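Local coordinates for putative nucleoprotein (Infectious salmon anemia virus, PDB 4EWC) that encapsidates the negative-strand viral RNA, forming the ribonucleoprotein that serves as template for transcription and replication and shielding the RNA from nucleases, at residues S148-M153 with S236-S241; M413-D418 with V497-R502; S270-F275 with T478-K483. All blocks are in the same frame, centred on the assembly; numbering follows the deposited sequence.

Contact 1 of 3, residues S148-M153 with S236-S241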
loop_
_atom_site.group_PDB
_atom_site.type_symbol
_atom_site.label_atom_id
_atom_site.label_comp_id
_atom_site.label_asym_id
_atom_site.label_seq_id
_atom_site.Cartn_x
_atom_site.Cartn_y
_atom_site.Cartn_z
ATOM N N SER A 148 -15.689 -3.818 29.939
ATOM C CA SER A 148 -15.985 -2.407 30.224
ATOM C C SER A 148 -16.183 -2.151 31.706
ATOM O O SER A 148 -15.824 -1.082 32.214
ATOM C CB SER A 148 -17.208 -1.905 29.459
ATOM O OG SER A 148 -16.932 -1.783 28.081
ATOM N N LEU A 149 -16.773 -3.118 32.395
ATOM C CA LEU A 149 -16.988 -2.986 33.829
ATOM C C LEU A 149 -15.636 -2.990 34.528
ATOM O O LEU A 149 -15.331 -2.101 35.334
ATOM C CB LEU A 149 -17.864 -4.125 34.350
ATOM C CG LEU A 149 -18.151 -4.063 35.843
ATOM C CD1 LEU A 149 -18.637 -2.666 36.179
ATOM C CD2 LEU A 149 -19.170 -5.092 36.279
ATOM N N PHE A 150 -14.837 -3.999 34.195
ATOM C CA PHE A 150 -13.473 -4.125 34.678
ATOM C C PHE A 150 -12.707 -2.828 34.502
ATOM O O PHE A 150 -12.119 -2.326 35.455
ATOM C CB PHE A 150 -12.749 -5.270 33.957
ATOM C CG PHE A 150 -11.341 -5.506 34.441
ATOM C CD1 PHE A 150 -10.297 -4.687 34.032
ATOM C CD2 PHE A 150 -11.063 -6.557 35.289
ATOM C CE1 PHE A 150 -9.018 -4.904 34.488
ATOM C CE2 PHE A 150 -9.792 -6.787 35.745
ATOM C CZ PHE A 150 -8.767 -5.962 35.347
ATOM N N ILE A 151 -12.695 -2.296 33.282
ATOM C CA ILE A 151 -11.947 -1.073 33.015
ATOM C C ILE A 151 -12.501 0.104 33.826
ATOM O O ILE A 151 -11.762 0.783 34.525
ATOM C CB ILE A 151 -11.886 -0.733 31.515
ATOM C CG1 ILE A 151 -11.015 -1.758 30.785
ATOM C CG2 ILE A 151 -11.301 0.661 31.320
ATOM C CD1 ILE A 151 -11.209 -1.774 29.275
ATOM N N GLY A 152 -13.806 0.316 33.762
ATOM C CA GLY A 152 -14.445 1.365 34.546
ATOM C C GLY A 152 -14.192 1.353 36.050
ATOM O O GLY A 152 -14.275 2.403 36.697
HETATM N N MSE A 153 -13.882 0.180 36.609
HETATM C CA MSE A 153 -13.625 0.056 38.046
HETATM C C MSE A 153 -12.142 0.057 38.377
HETATM O O MSE A 153 -11.734 0.601 39.406
HETATM C CB MSE A 153 -14.315 -1.181 38.650
HETATM C CG MSE A 153 -15.809 -0.976 38.847
HETATM SE SE MSE A 153 -16.654 -2.536 39.653
HETATM C CE MSE A 153 -15.859 -2.402 41.399
ATOM N N SER A 236 -10.366 -3.172 44.191
ATOM C CA SER A 236 -11.044 -2.251 43.303
ATOM C C SER A 236 -11.759 -2.951 42.175
ATOM O O SER A 236 -12.726 -2.418 41.653
ATOM C CB SER A 236 -10.055 -1.248 42.721
ATOM O OG SER A 236 -9.482 -0.464 43.750
ATOM N N ARG A 237 -11.276 -4.121 41.781
ATOM C CA ARG A 237 -11.801 -4.747 40.578
ATOM C C ARG A 237 -13.214 -5.319 40.789
ATOM O O ARG A 237 -13.623 -5.532 41.930
ATOM C CB ARG A 237 -10.821 -5.802 40.064
ATOM C CG ARG A 237 -10.578 -6.933 41.017
ATOM C CD ARG A 237 -9.519 -7.867 40.492
ATOM N NE ARG A 237 -9.388 -9.001 41.396
ATOM C CZ ARG A 237 -8.608 -10.050 41.190
ATOM N NH1 ARG A 237 -7.855 -10.140 40.096
ATOM N NH2 ARG A 237 -8.580 -11.007 42.096
ATOM N N PRO A 238 -13.966 -5.551 39.691
ATOM C CA PRO A 238 -15.355 -5.980 39.890
ATOM C C PRO A 238 -15.434 -7.306 40.648
ATOM O O PRO A 238 -14.481 -8.106 40.599
ATOM C CB PRO A 238 -15.893 -6.148 38.459
ATOM C CG PRO A 238 -14.941 -5.396 37.588
ATOM C CD PRO A 238 -13.607 -5.517 38.259
ATOM N N LYS A 239 -16.543 -7.506 41.366
ATOM C CA LYS A 239 -16.771 -8.741 42.104
ATOM C C LYS A 239 -17.429 -9.750 41.175
ATOM O O LYS A 239 -17.916 -9.393 40.107
ATOM C CB LYS A 239 -17.675 -8.490 43.305
ATOM C CG LYS A 239 -17.136 -7.512 44.357
ATOM C CD LYS A 239 -15.956 -8.098 45.124
ATOM C CE LYS A 239 -14.696 -7.254 44.896
ATOM N NZ LYS A 239 -13.541 -7.628 45.765
ATOM N N ARG A 240 -17.445 -11.008 41.591
ATOM C CA ARG A 240 -18.100 -12.062 40.830
ATOM C C ARG A 240 -19.545 -11.728 40.466
ATOM O O ARG A 240 -20.024 -12.097 39.377
ATOM C CB ARG A 240 -18.029 -13.397 41.584
ATOM C CG ARG A 240 -19.085 -14.432 41.183
ATOM C CD ARG A 240 -18.578 -15.399 40.132
ATOM N NE ARG A 240 -19.661 -16.238 39.580
ATOM C CZ ARG A 240 -19.759 -17.561 39.729
ATOM N NH1 ARG A 240 -18.836 -18.247 40.405
ATOM N NH2 ARG A 240 -20.772 -18.203 39.181
ATOM N N SER A 241 -20.239 -11.023 41.362
ATOM C CA SER A 241 -21.654 -10.721 41.135
ATOM C C SER A 241 -21.815 -9.561 40.181
ATOM O O SER A 241 -22.852 -9.424 39.534
ATOM C CB SER A 241 -22.405 -10.455 42.454
ATOM O OG SER A 241 -21.873 -9.344 43.134
#
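Met153, modelled as selenomethionine, reaches from helix 142-162 across Pro238, while Leu149 and Phe150, one turn earlier, meet the same proline ring. Followed outward, the Met153 side chain starts with CB 3.6 Å from Ser236 O, at the last turn of helix 226-236. With CG anti to the carbonyl carbon (chi1 -76°), the chain heads out over the loop; SE comes to rest 3.7 Å from Pro238 CA and also touches Pro238 CB. The bend at chi3 (69°) turns the methyl back, and CE ends 3.1 Å from Ser236 O, with Arg237 O a little farther off. The Met153 and Pro238 side chains slide past each other in opposite directions, and the methyl ends near two backbone carbonyl oxygens.

Pro238 is the residue most of the contact gathers on: its ring lies against the helix. Its CG is 3.5 Å from Phe150 CA, and also touches Leu149 CG at 3.9 Å. Its CD is 4.0 Å from Phe150 CD2, the two side chains crossing at about a right angle. Phe150 also touches Ser257, Cys260 and Met261 of helix 253-269, and Tyr243 touches both Phe150 and Pro238.

Arg237, the first residue to leave helical geometry, starts away from the helix at CB, and its NE forms a salt bridge with Glu253. A helix predicted to be transmembrane is here packed within the protein, against helices 253-269 and 394-402, and the loop leaving helix 226-236 docks on it through a proline of the probable nuclear localization signal Arg237-Arg240.

Contact 2 of 3, residues M413-D418 with V497-R502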
loop_
_atom_site.group_PDB
_atom_site.type_symbol
_atom_site.label_atom_id
_atom_site.label_comp_id
_atom_site.label_asym_id
_atom_site.label_seq_id
_atom_site.Cartn_x
_atom_site.Cartn_y
_atom_site.Cartn_z
HETATM N N MSE A 413 -15.193 -5.043 22.070
HETATM C CA MSE A 413 -15.054 -6.344 21.422
HETATM C C MSE A 413 -15.493 -6.332 19.956
HETATM O O MSE A 413 -14.792 -6.869 19.105
HETATM C CB MSE A 413 -15.857 -7.417 22.164
HETATM C CG MSE A 413 -15.492 -7.649 23.624
HETATM SE SE MSE A 413 -13.667 -8.247 24.021
HETATM C CE MSE A 413 -13.645 -9.966 23.104
ATOM N N LYS A 414 -16.647 -5.729 19.671
ATOM C CA LYS A 414 -17.234 -5.774 18.324
ATOM C C LYS A 414 -16.414 -5.041 17.251
ATOM O O LYS A 414 -16.344 -5.491 16.115
ATOM C CB LYS A 414 -18.677 -5.250 18.308
ATOM C CG LYS A 414 -18.805 -3.733 18.571
ATOM C CD LYS A 414 -20.216 -3.189 18.310
ATOM C CE LYS A 414 -20.466 -1.871 19.057
ATOM N NZ LYS A 414 -19.718 -0.680 18.510
ATOM N N ASN A 415 -15.823 -3.910 17.616
ATOM C CA ASN A 415 -14.991 -3.129 16.714
ATOM C C ASN A 415 -14.277 -2.008 17.470
ATOM O O ASN A 415 -14.277 -1.989 18.699
ATOM C CB ASN A 415 -15.787 -2.589 15.523
ATOM C CG ASN A 415 -16.996 -1.755 15.941
ATOM O OD1 ASN A 415 -16.907 -0.891 16.823
ATOM N ND2 ASN A 415 -18.129 -2.004 15.295
ATOM N N GLY A 416 -13.672 -1.077 16.743
ATOM C CA GLY A 416 -12.911 -0.012 17.372
ATOM C C GLY A 416 -13.607 1.330 17.529
ATOM O O GLY A 416 -12.947 2.318 17.839
ATOM N N GLU A 417 -14.925 1.362 17.328
ATOM C CA GLU A 417 -15.691 2.617 17.405
ATOM C C GLU A 417 -15.540 3.370 18.732
ATOM O O GLU A 417 -15.213 4.542 18.749
ATOM C CB GLU A 417 -17.176 2.396 17.131
ATOM C CG GLU A 417 -17.986 3.673 17.162
ATOM C CD GLU A 417 -19.426 3.472 16.706
ATOM O OE1 GLU A 417 -20.303 3.279 17.569
ATOM O OE2 GLU A 417 -19.681 3.519 15.486
ATOM N N ASP A 418 -15.792 2.692 19.834
ATOM C CA ASP A 418 -15.682 3.322 21.116
ATOM C C ASP A 418 -14.244 3.680 21.401
ATOM O O ASP A 418 -13.964 4.732 21.976
ATOM C CB ASP A 418 -16.286 2.447 22.220
ATOM C CG ASP A 418 -17.771 2.197 22.009
ATOM O OD1 ASP A 418 -18.427 3.007 21.317
ATOM O OD2 ASP A 418 -18.290 1.185 22.523
ATOM N N VAL A 497 -8.422 9.488 13.479
ATOM C CA VAL A 497 -8.247 8.060 13.744
ATOM C C VAL A 497 -9.430 7.280 13.126
ATOM O O VAL A 497 -10.470 7.855 12.851
ATOM C CB VAL A 497 -8.159 7.808 15.261
ATOM C CG1 VAL A 497 -9.543 7.792 15.867
ATOM C CG2 VAL A 497 -7.434 6.520 15.576
ATOM N N ARG A 498 -9.256 5.985 12.880
ATOM C CA ARG A 498 -10.280 5.167 12.211
ATOM C C ARG A 498 -10.262 3.702 12.615
ATOM O O ARG A 498 -9.237 3.181 13.036
ATOM C CB ARG A 498 -10.124 5.245 10.697
ATOM C CG ARG A 498 -10.847 6.396 10.044
ATOM C CD ARG A 498 -10.689 6.294 8.563
ATOM N NE ARG A 498 -11.840 6.830 7.857
ATOM C CZ ARG A 498 -11.947 6.877 6.533
ATOM N NH1 ARG A 498 -10.944 6.425 5.764
ATOM N NH2 ARG A 498 -13.058 7.383 5.984
ATOM N N TYR A 499 -11.393 3.026 12.461
ATOM C CA TYR A 499 -11.449 1.588 12.751
ATOM C C TYR A 499 -11.988 0.812 11.555
ATOM O O TYR A 499 -12.745 1.347 10.753
ATOM C CB TYR A 499 -12.267 1.306 14.036
ATOM C CG TYR A 499 -13.757 1.488 13.882
ATOM C CD1 TYR A 499 -14.548 0.436 13.465
ATOM C CD2 TYR A 499 -14.369 2.711 14.143
ATOM C CE1 TYR A 499 -15.892 0.579 13.301
ATOM C CE2 TYR A 499 -15.731 2.871 13.985
ATOM C CZ TYR A 499 -16.491 1.794 13.562
ATOM O OH TYR A 499 -17.853 1.902 13.392
ATOM N N GLU A 500 -11.575 -0.441 11.424
ATOM C CA GLU A 500 -12.048 -1.282 10.321
ATOM C C GLU A 500 -13.457 -1.832 10.594
ATOM O O GLU A 500 -13.717 -2.389 11.665
ATOM C CB GLU A 500 -11.077 -2.445 10.059
ATOM C CG GLU A 500 -11.622 -3.510 9.101
ATOM C CD GLU A 500 -10.600 -4.596 8.740
ATOM O OE1 GLU A 500 -9.778 -4.992 9.589
ATOM O OE2 GLU A 500 -10.614 -5.065 7.587
ATOM N N ALA A 501 -14.356 -1.659 9.628
ATOM C CA ALA A 501 -15.682 -2.243 9.733
ATOM C C ALA A 501 -15.515 -3.743 9.743
ATOM O O ALA A 501 -14.700 -4.280 9.016
ATOM C CB ALA A 501 -16.569 -1.825 8.571
ATOM N N ARG A 502 -16.271 -4.412 10.594
ATOM C CA ARG A 502 -16.263 -5.845 10.627
ATOM C C ARG A 502 -17.078 -6.329 9.431
ATOM O O ARG A 502 -18.215 -5.922 9.249
ATOM C CB ARG A 502 -16.852 -6.322 11.953
ATOM C CG ARG A 502 -16.560 -7.764 12.248
ATOM C CD ARG A 502 -17.255 -8.204 13.507
ATOM N NE ARG A 502 -16.563 -7.787 14.720
ATOM C CZ ARG A 502 -15.492 -8.396 15.226
ATOM N NH1 ARG A 502 -14.950 -9.447 14.614
ATOM N NH2 ARG A 502 -14.955 -7.951 16.350
HETATM O O HOH W 1 -18.615 -3.335 12.239
HETATM O O HOH W 2 -12.528 -1.978 14.085
#
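An Asx turn at Asn415, leading into helix 417-425, packs on Tyr499 of the short strand 499-500, which lies at one side of an antiparallel sheet with strands 568-574 and 577-583. Asn415 OD1 takes the Glu417 N-H at 3.0 Å in a nearly straight bond (162°), and Gly416 holds the N-cap position. Tyr499 lies against this turn. Its CB is 3.6 Å from Gly416 CA, and the start of the helix covers one ring face, with Glu417 CA 3.4 Å from Tyr499 CE2. On the same side of the ring, but toward its CD1/CE1 edge, the Asn415 amide comes in obliquely, CG 3.7 Å from Tyr499 CE1, its plane turned 29° from the ring. Glu417 runs alongside the ring in the same direction, bringing its carboxylate near Tyr499 OH.

Polar links lie farther along the strand exit. Arg502 bends at chi3 and grips Lys414 O side-on with two nitrogens: NE at 2.7 Å, in the carbonyl plane on a lone pair, and NH2 at 2.8 Å, above that plane. Both bonds are bent, 141° at NE and less at NH2. Met413 O is also close to the guanidinium edge. Two waters fill in between. One accepts from Gly416 N and donates to Glu500 O at 2.7 Å; the other accepts from Arg502 N and, weakly, from Asn415 ND2.

Within the strand, Glu500 OE1 is hydrogen-bonded to Ser521 OG of the second subunit, and Arg502 packs on Phe522 of that subunit. The whole is a helix N-terminus with an Asx turn, seated on a sheet-edge tyrosine beside the subunit interface of the C-terminal orthomyxovirus nucleoprotein region.

Contact 3 of 3, residues S270-F275 with T478-K483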
loop_
_atom_site.group_PDB
_atom_site.type_symbol
_atom_site.label_atom_id
_atom_site.label_comp_id
_atom_site.label_asym_id
_atom_site.label_seq_id
_atom_site.Cartn_x
_atom_site.Cartn_y
_atom_site.Cartn_z
ATOM N N SER A 270 1.486 -5.659 22.309
ATOM C CA SER A 270 1.619 -5.871 20.871
ATOM C C SER A 270 2.603 -4.888 20.218
ATOM O O SER A 270 3.133 -5.149 19.142
ATOM C CB SER A 270 0.253 -5.883 20.160
ATOM O OG SER A 270 -0.431 -4.656 20.313
ATOM N N ALA A 271 2.887 -3.781 20.895
ATOM C CA ALA A 271 3.844 -2.811 20.380
ATOM C C ALA A 271 5.254 -3.364 20.458
ATOM O O ALA A 271 6.098 -3.040 19.622
ATOM C CB ALA A 271 3.744 -1.492 21.126
ATOM N N ASP A 272 5.517 -4.213 21.444
ATOM C CA ASP A 272 6.821 -4.872 21.529
ATOM C C ASP A 272 7.075 -5.786 20.358
ATOM O O ASP A 272 8.208 -5.911 19.894
ATOM C CB ASP A 272 6.957 -5.669 22.816
ATOM C CG ASP A 272 6.650 -4.837 24.045
ATOM O OD1 ASP A 272 6.638 -3.578 23.956
ATOM O OD2 ASP A 272 6.419 -5.453 25.115
ATOM N N GLN A 273 6.030 -6.445 19.876
ATOM C CA GLN A 273 6.222 -7.345 18.747
ATOM C C GLN A 273 6.482 -6.576 17.469
ATOM O O GLN A 273 6.896 -7.154 16.478
ATOM C CB GLN A 273 5.046 -8.300 18.597
ATOM C CG GLN A 273 5.264 -9.586 19.316
ATOM C CD GLN A 273 4.110 -10.521 19.127
ATOM O OE1 GLN A 273 3.048 -10.338 19.722
ATOM N NE2 GLN A 273 4.291 -11.520 18.269
ATOM N N LEU A 274 6.229 -5.271 17.491
ATOM C CA LEU A 274 6.676 -4.420 16.395
ATOM C C LEU A 274 8.208 -4.428 16.381
ATOM O O LEU A 274 8.841 -4.574 15.331
ATOM C CB LEU A 274 6.143 -3.007 16.557
ATOM C CG LEU A 274 6.542 -1.992 15.498
ATOM C CD1 LEU A 274 6.412 -2.598 14.143
ATOM C CD2 LEU A 274 5.644 -0.776 15.605
ATOM N N PHE A 275 8.802 -4.308 17.561
ATOM C CA PHE A 275 10.252 -4.248 17.661
ATOM C C PHE A 275 10.928 -5.599 17.654
ATOM O O PHE A 275 12.032 -5.731 17.131
ATOM C CB PHE A 275 10.693 -3.398 18.858
ATOM C CG PHE A 275 10.370 -1.954 18.688
ATOM C CD1 PHE A 275 11.132 -1.171 17.851
ATOM C CD2 PHE A 275 9.264 -1.395 19.308
ATOM C CE1 PHE A 275 10.832 0.147 17.658
ATOM C CE2 PHE A 275 8.946 -0.082 19.120
ATOM C CZ PHE A 275 9.743 0.699 18.293
ATOM N N THR A 478 12.959 -0.045 20.732
ATOM C CA THR A 478 12.078 -0.356 21.844
ATOM C C THR A 478 11.189 0.826 22.188
ATOM O O THR A 478 11.514 1.984 21.886
ATOM C CB THR A 478 12.868 -0.764 23.110
ATOM O OG1 THR A 478 11.951 -1.147 24.143
ATOM C CG2 THR A 478 13.753 0.359 23.577
ATOM N N THR A 479 10.064 0.507 22.819
ATOM C CA THR A 479 9.085 1.492 23.253
ATOM C C THR A 479 9.465 2.051 24.622
ATOM O O THR A 479 8.997 3.114 25.016
ATOM C CB THR A 479 7.663 0.874 23.325
ATOM O OG1 THR A 479 7.732 -0.398 23.978
ATOM C CG2 THR A 479 7.118 0.640 21.941
ATOM N N LYS A 480 10.339 1.339 25.326
ATOM C CA LYS A 480 10.656 1.648 26.712
ATOM C C LYS A 480 11.809 2.642 26.920
ATOM O O LYS A 480 12.914 2.444 26.412
ATOM C CB LYS A 480 10.944 0.346 27.444
ATOM C CG LYS A 480 9.804 -0.612 27.334
ATOM C CD LYS A 480 10.177 -1.952 27.901
ATOM C CE LYS A 480 9.242 -3.025 27.408
ATOM N NZ LYS A 480 9.637 -4.323 28.000
ATOM N N PRO A 481 11.559 3.711 27.693
ATOM C CA PRO A 481 12.601 4.716 27.981
ATOM C C PRO A 481 13.762 4.088 28.739
ATOM O O PRO A 481 13.531 3.287 29.633
ATOM C CB PRO A 481 11.878 5.736 28.879
ATOM C CG PRO A 481 10.417 5.490 28.667
ATOM C CD PRO A 481 10.272 4.035 28.332
ATOM N N LYS A 482 14.993 4.448 28.409
ATOM C CA LYS A 482 16.114 3.670 28.923
ATOM C C LYS A 482 16.817 4.279 30.141
ATOM O O LYS A 482 17.869 3.796 30.531
ATOM C CB LYS A 482 17.121 3.348 27.805
ATOM N N LYS A 483 16.228 5.311 30.735
ATOM C CA LYS A 483 16.771 5.967 31.935
ATOM C C LYS A 483 17.878 6.974 31.627
ATOM O O LYS A 483 18.067 7.950 32.349
ATOM C CB LYS A 483 17.208 4.973 33.032
#
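Packing comes first: the Phe275 ring is approached on two sides by the start of the 478-483 loop. The backbone N of Thr478 lies 3.6 Å above one ring face, offset toward the rim, while the Thr479 methyl comes in at the ring edge, CG2 3.4 Å from Phe275 CE2. The same methyl also touches Ala271 CB at 4.1 Å; Cys444 of helix 438-449 touches both Phe275 and Thr479.

Hydrogen bonding is thinner. With chi1 at 45°, Thr479 turns its hydroxyl toward Asp272, and OG1 donates a weak bond to OD1 at 3.4 Å. The stronger partner of that oxygen is Arg182, through a salt bridge. Inside the loop, Lys480 N donates almost straight (173°) to Thr478 OG1, the ST turn that shapes the bend.

Lys480 runs out extended, leaving NZ 4.5 Å from Asp272 OD2, beyond salt-bridge range. These opposite charges may attract weakly, though Arg182 also brings a like charge close to Lys480 NZ. An ST turn thus closes on the first residue of the probable nuclear localization signal Lys480-Lys483 and sets the Thr478 backbone and the Thr479 side chain against segment 270-275.

Contacts 1 and 3 each carry a probable nuclear localization signal, but their centres are 29 Å apart and their nearest atoms about 14 Å. Helix 253-269 connects them: it touches Phe150 in contact 1 and then runs into segment 270-275. Contact 2 lies closer to contact 1, nearest atoms about 6 Å apart and centres 23 Å, and helix 142-162 bridges them, since Met413 touches Met143 and Ala144 a turn or so before Ser148. In sequence, contact 1 closes before either other contact opens, whereas the segments of contacts 2 and 3 alternate along the chain, although their centres stand 25 Å apart.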